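Local coordinates for protein NADP-dependent 2-hydroxyacid dehydrogenase (Rhizobium etli, PDB 4XCV) that binds NADPH and, as a probable member of the D-isomer-specific 2-hydroxyacid dehydrogenase family, is likely to interconvert 2-oxoacids and 2-hydroxyacids, at residues Val92-Trp106 with Ala285-Val297. Numbering follows the deposited sequence.
With NDP (NADPH dihydro-nicotinamide-adenine-dinucleotide phosphate), chain B.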
# COMPACT_ATOMS: atom_id res chain seq x y z
N VAL A 92 -19.46 -25.43 7.49
CA VAL A 92 -19.21 -24.02 7.77
C VAL A 92 -17.74 -23.72 7.51
O VAL A 92 -16.87 -24.38 8.09
CB VAL A 92 -19.58 -23.68 9.25
CG1 VAL A 92 -19.20 -22.27 9.65
CG2 VAL A 92 -21.04 -23.90 9.48
N ARG A 93 -17.45 -22.74 6.66
CA ARG A 93 -16.05 -22.40 6.44
C ARG A 93 -15.56 -21.39 7.44
O ARG A 93 -16.32 -20.71 8.10
CB ARG A 93 -15.80 -21.96 5.00
CG ARG A 93 -16.37 -20.63 4.72
CD ARG A 93 -16.26 -20.39 3.21
NE ARG A 93 -16.39 -19.02 2.93
CZ ARG A 93 -15.36 -18.20 2.74
NH1 ARG A 93 -14.07 -18.59 2.78
NH2 ARG A 93 -15.64 -16.96 2.53
N PHE A 94 -14.25 -21.40 7.64
CA PHE A 94 -13.64 -20.56 8.59
C PHE A 94 -13.45 -19.23 7.95
O PHE A 94 -12.63 -19.11 7.04
CB PHE A 94 -12.32 -21.16 9.05
CG PHE A 94 -11.54 -20.27 9.97
CD1 PHE A 94 -12.15 -19.34 10.83
CD2 PHE A 94 -10.17 -20.40 10.02
CE1 PHE A 94 -11.42 -18.53 11.63
CE2 PHE A 94 -9.44 -19.62 10.90
CZ PHE A 94 -10.07 -18.68 11.69
N VAL A 95 -14.25 -18.26 8.34
CA VAL A 95 -14.12 -16.91 7.94
C VAL A 95 -13.70 -16.13 9.16
O VAL A 95 -14.49 -15.86 10.11
CB VAL A 95 -15.40 -16.32 7.28
CG1 VAL A 95 -15.24 -14.84 7.00
CG2 VAL A 95 -15.68 -17.05 5.99
N ASP A 96 -12.39 -15.92 9.18
CA ASP A 96 -11.81 -15.14 10.26
C ASP A 96 -12.14 -13.69 9.91
O ASP A 96 -11.49 -13.01 9.07
CB ASP A 96 -10.33 -15.42 10.32
CG ASP A 96 -9.64 -14.70 11.46
OD1 ASP A 96 -10.26 -13.80 12.06
OD2 ASP A 96 -8.45 -15.02 11.70
N ARG A 97 -13.17 -13.20 10.56
CA ARG A 97 -13.65 -11.82 10.38
C ARG A 97 -12.57 -10.80 10.54
O ARG A 97 -12.60 -9.73 9.88
CB ARG A 97 -14.83 -11.56 11.35
N SER A 98 -11.51 -11.08 11.33
CA SER A 98 -10.30 -10.15 11.39
C SER A 98 -9.18 -10.28 10.36
O SER A 98 -8.35 -9.42 10.28
CB SER A 98 -9.60 -10.31 12.79
OG SER A 98 -10.54 -10.46 13.85
N LEU A 99 -9.17 -11.35 9.55
CA LEU A 99 -8.27 -11.67 8.49
C LEU A 99 -8.54 -10.90 7.19
O LEU A 99 -7.65 -10.70 6.33
CB LEU A 99 -8.41 -13.14 8.19
CG LEU A 99 -7.16 -13.72 7.62
CD1 LEU A 99 -6.00 -13.42 8.59
CD2 LEU A 99 -7.43 -15.21 7.50
N THR A 100 -9.81 -10.61 6.94
CA THR A 100 -10.18 -9.85 5.75
C THR A 100 -9.35 -8.58 5.58
O THR A 100 -8.79 -8.33 4.51
CB THR A 100 -11.65 -9.49 5.81
OG1 THR A 100 -12.39 -10.71 5.94
CG2 THR A 100 -12.09 -8.74 4.62
N THR A 101 -9.19 -7.79 6.65
CA THR A 101 -8.48 -6.55 6.55
C THR A 101 -6.98 -6.79 6.26
O THR A 101 -6.33 -5.98 5.59
CB THR A 101 -8.74 -5.64 7.78
OG1 THR A 101 -8.43 -4.28 7.45
CG2 THR A 101 -7.98 -6.08 9.00
N ARG A 102 -6.44 -7.89 6.74
CA ARG A 102 -5.04 -8.23 6.50
C ARG A 102 -4.83 -8.65 5.05
O ARG A 102 -3.82 -8.31 4.41
CB ARG A 102 -4.54 -9.28 7.48
CG ARG A 102 -4.54 -8.74 8.92
CD ARG A 102 -3.83 -9.62 9.92
NE ARG A 102 -2.44 -9.56 9.57
CZ ARG A 102 -1.69 -10.57 9.19
NH1 ARG A 102 -2.16 -11.85 9.27
NH2 ARG A 102 -0.48 -10.31 8.81
N MET A 103 -5.79 -9.36 4.46
CA MET A 103 -5.68 -9.70 3.03
C MET A 103 -5.71 -8.43 2.24
O MET A 103 -4.93 -8.26 1.28
CB MET A 103 -6.83 -10.60 2.57
CG MET A 103 -6.72 -10.93 1.09
SD MET A 103 -5.20 -11.76 0.59
CE MET A 103 -5.66 -13.42 0.98
N SER A 104 -6.55 -7.46 2.58
CA SER A 104 -6.60 -6.21 1.85
C SER A 104 -5.31 -5.42 2.00
O SER A 104 -4.86 -4.78 1.01
CB SER A 104 -7.77 -5.37 2.27
OG SER A 104 -8.97 -6.01 1.87
N GLU A 105 -4.65 -5.47 3.17
CA GLU A 105 -3.34 -4.81 3.30
C GLU A 105 -2.39 -5.40 2.25
O GLU A 105 -1.66 -4.66 1.57
CB GLU A 105 -2.74 -5.07 4.65
CG GLU A 105 -3.41 -4.39 5.84
CD GLU A 105 -3.06 -5.00 7.17
OE1 GLU A 105 -2.13 -5.85 7.21
OE2 GLU A 105 -3.65 -4.65 8.22
N TRP A 106 -2.37 -6.74 2.14
CA TRP A 106 -1.44 -7.40 1.22
C TRP A 106 -1.76 -7.05 -0.22
O TRP A 106 -0.85 -6.71 -1.00
CB TRP A 106 -1.47 -8.91 1.47
CG TRP A 106 -0.48 -9.71 0.66
CD1 TRP A 106 0.73 -10.12 1.08
CD2 TRP A 106 -0.65 -10.25 -0.66
NE1 TRP A 106 1.36 -10.84 0.11
CE2 TRP A 106 0.53 -10.93 -0.97
CE3 TRP A 106 -1.66 -10.19 -1.61
CZ2 TRP A 106 0.72 -11.56 -2.21
CZ3 TRP A 106 -1.48 -10.80 -2.84
CH2 TRP A 106 -0.31 -11.49 -3.11
N ALA A 285 0.13 -14.06 3.70
CA ALA A 285 -0.67 -12.83 3.47
C ALA A 285 -1.77 -12.67 4.52
O ALA A 285 -2.07 -11.56 4.94
CB ALA A 285 -1.31 -12.86 2.11
N ALA A 286 -2.42 -13.76 4.92
CA ALA A 286 -3.56 -13.66 5.80
C ALA A 286 -3.68 -15.01 6.52
O ALA A 286 -4.50 -15.80 6.18
CB ALA A 286 -4.83 -13.34 5.02
N VAL A 287 -2.79 -15.27 7.43
CA VAL A 287 -2.82 -16.48 8.25
C VAL A 287 -3.43 -16.08 9.58
O VAL A 287 -3.06 -15.07 10.19
CB VAL A 287 -1.40 -17.05 8.46
CG1 VAL A 287 -1.35 -18.09 9.60
CG2 VAL A 287 -0.86 -17.63 7.16
N SER A 288 -4.38 -16.88 10.05
CA SER A 288 -5.11 -16.59 11.30
C SER A 288 -4.27 -16.75 12.57
O SER A 288 -3.51 -17.70 12.68
CB SER A 288 -6.33 -17.52 11.40
OG SER A 288 -7.35 -17.08 10.51
N GLU A 289 -4.46 -15.85 13.53
CA GLU A 289 -3.96 -16.08 14.90
C GLU A 289 -4.62 -17.37 15.43
O GLU A 289 -5.81 -17.60 15.20
CB GLU A 289 -4.28 -14.84 15.74
CG GLU A 289 -3.86 -14.84 17.19
CD GLU A 289 -4.93 -15.40 18.09
OE1 GLU A 289 -6.06 -14.81 18.16
OE2 GLU A 289 -4.63 -16.43 18.71
N GLU A 290 -3.84 -18.22 16.12
CA GLU A 290 -4.27 -19.61 16.44
C GLU A 290 -5.63 -19.83 17.16
O GLU A 290 -6.23 -20.87 17.00
CB GLU A 290 -3.15 -20.34 17.20
CG GLU A 290 -2.81 -19.75 18.57
CD GLU A 290 -1.73 -20.55 19.30
OE1 GLU A 290 -1.11 -21.44 18.69
OE2 GLU A 290 -1.53 -20.30 20.50
N ASN A 291 -6.09 -18.86 17.94
CA ASN A 291 -7.37 -18.89 18.66
C ASN A 291 -8.56 -18.48 17.84
O ASN A 291 -9.69 -18.75 18.22
CB ASN A 291 -7.34 -17.95 19.84
CG ASN A 291 -6.43 -18.44 20.93
OD1 ASN A 291 -6.84 -19.24 21.73
ND2 ASN A 291 -5.21 -17.94 20.98
N ALA A 292 -8.31 -17.76 16.74
CA ALA A 292 -9.38 -17.21 15.97
C ALA A 292 -10.32 -18.28 15.41
O ALA A 292 -11.54 -18.11 15.40
CB ALA A 292 -8.84 -16.38 14.80
N LEU A 293 -9.77 -19.42 14.97
CA LEU A 293 -10.61 -20.53 14.47
C LEU A 293 -11.60 -21.00 15.56
O LEU A 293 -12.76 -21.24 15.31
CB LEU A 293 -9.72 -21.74 14.03
CG LEU A 293 -10.40 -23.03 13.64
CD1 LEU A 293 -11.36 -22.83 12.48
CD2 LEU A 293 -9.31 -24.05 13.32
N PHE A 294 -11.09 -21.15 16.78
CA PHE A 294 -11.89 -21.67 17.87
C PHE A 294 -12.91 -20.66 18.31
O PHE A 294 -14.04 -21.03 18.57
CB PHE A 294 -10.96 -22.14 19.00
CG PHE A 294 -10.11 -23.26 18.55
CD1 PHE A 294 -10.60 -24.53 18.61
CD2 PHE A 294 -8.90 -23.05 17.90
CE1 PHE A 294 -9.91 -25.59 18.10
CE2 PHE A 294 -8.20 -24.11 17.38
CZ PHE A 294 -8.72 -25.38 17.50
N ARG A 295 -12.56 -19.38 18.36
CA ARG A 295 -13.58 -18.38 18.64
C ARG A 295 -14.71 -18.38 17.61
O ARG A 295 -15.90 -18.25 17.96
CB ARG A 295 -12.96 -16.98 18.70
CG ARG A 295 -11.95 -16.75 19.80
CD ARG A 295 -12.48 -17.02 21.19
NE ARG A 295 -12.35 -18.44 21.57
CZ ARG A 295 -11.22 -19.05 21.91
NH1 ARG A 295 -11.26 -20.35 22.26
NH2 ARG A 295 -10.05 -18.40 21.96
N HIS A 296 -14.34 -18.57 16.35
CA HIS A 296 -15.34 -18.64 15.26
C HIS A 296 -16.29 -19.83 15.43
O HIS A 296 -17.52 -19.71 15.31
CB HIS A 296 -14.56 -18.71 13.92
CG HIS A 296 -15.26 -19.41 12.81
ND1 HIS A 296 -16.24 -18.84 12.04
CD2 HIS A 296 -15.10 -20.67 12.34
CE1 HIS A 296 -16.64 -19.70 11.13
NE2 HIS A 296 -15.98 -20.84 11.31
N VAL A 297 -15.73 -21.00 15.73
CA VAL A 297 -16.54 -22.19 15.87
C VAL A 297 -17.48 -22.04 17.08
O VAL A 297 -18.68 -22.36 17.03
CB VAL A 297 -15.71 -23.48 15.99
CG1 VAL A 297 -16.61 -24.63 16.31
CG2 VAL A 297 -14.93 -23.73 14.71
PA NDP B . -16.04 -16.35 -0.90
O1A NDP B . -16.65 -15.32 -0.00
O2A NDP B . -16.63 -17.75 -0.98
O5B NDP B . -16.00 -15.71 -2.37
C5B NDP B . -15.61 -16.53 -3.48
C4B NDP B . -15.74 -15.68 -4.72
O4B NDP B . -15.23 -16.44 -5.81
C3B NDP B . -17.18 -15.34 -5.03
O3B NDP B . -17.28 -14.01 -5.57
C2B NDP B . -17.51 -16.38 -6.07
O2B NDP B . -18.56 -16.00 -7.01
C1B NDP B . -16.18 -16.46 -6.83
N9A NDP B . -16.05 -17.68 -7.63
C8A NDP B . -16.06 -18.93 -7.14
N7A NDP B . -16.02 -19.82 -8.18
C5A NDP B . -16.02 -19.07 -9.32
C6A NDP B . -16.07 -19.38 -10.68
N6A NDP B . -16.02 -20.64 -11.11
N1A NDP B . -16.10 -18.37 -11.56
C2A NDP B . -16.11 -17.09 -11.14
N3A NDP B . -16.09 -16.71 -9.85
C4A NDP B . -16.04 -17.73 -8.98
O3 NDP B . -14.49 -16.54 -0.56
PN NDP B . -13.47 -15.52 0.17
O1N NDP B . -13.55 -14.23 -0.56
O2N NDP B . -13.72 -15.47 1.60
O5D NDP B . -12.10 -16.27 -0.05
C5D NDP B . -11.65 -16.61 -1.36
C4D NDP B . -10.55 -17.66 -1.20
O4D NDP B . -9.38 -17.07 -0.66
C3D NDP B . -10.85 -18.78 -0.24
O3D NDP B . -11.63 -19.81 -0.87
C2D NDP B . -9.48 -19.27 0.19
O2D NDP B . -9.08 -20.39 -0.64
C1D NDP B . -8.56 -18.12 -0.13
N1N NDP B . -7.84 -17.55 1.01
C2N NDP B . -6.48 -17.39 0.96
C3N NDP B . -5.77 -16.96 2.03
C7N NDP B . -4.35 -16.75 1.99
O7N NDP B . -3.76 -16.71 3.09
N7N NDP B . -3.66 -16.57 0.88
C4N NDP B . -6.48 -16.57 3.27
C5N NDP B . -7.92 -16.74 3.19
C6N NDP B . -8.57 -17.22 2.15
P2B NDP B . -20.04 -15.66 -6.45
O1X NDP B . -20.90 -15.59 -7.67
O2X NDP B . -20.40 -16.81 -5.52
O3X NDP B . -19.93 -14.41 -5.68
O HOH W 1 -15.40 -23.33 10.29
O HOH W 2 -16.18 -16.08 11.87
O HOH W 3 -6.77 -13.97 13.15
O HOH W 4 -0.41 -13.75 8.08
O HOH W 5 -3.68 -12.55 11.62
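A single direct hydrogen bond joins the two segments: Ser288 OG donates to Asp96 OD2 over 2.6 Å, meeting the anti lone pair of OD2, away from OD1. OD1 is engaged too, accepting from Ser98 N in an Asx turn. A chi1 of -177°, setting CG opposite the backbone N, brings the Asp96 carboxylate close to Ser288, with OD2 3.4 Å from Ala292 CB. Replacing Asp96 by alanine removes both carboxylate oxygens, which would probably leave the Ser288 hydroxyl without this acceptor and the Asx turn without its Ser98 N bond.

The Phe94 ring receives Leu293 CD1 over one face, 3.8 Å from the ring centroid. His296 lies oblique to that ring, planes at 42°, and its NE2 reaches Val92 O through a water. Leu99 CG packs on Ala286 CB at 3.5 Å, and Ala285 CB sits over the Trp106 five-membered ring, 14° off its normal.

In one of its two conformers, Arg93 NH2 donates to NDP O2N at 2.6 Å; Met103 CE lies 3.7 Å from NDP C3N. Running from edge strand 91-92 into helix 100-116, and from edge strand 278-280 into helix 292-305, the two crossings are characteristic of the interdomain hinge and cofactor cleft of D-2-hydroxyacid dehydrogenases.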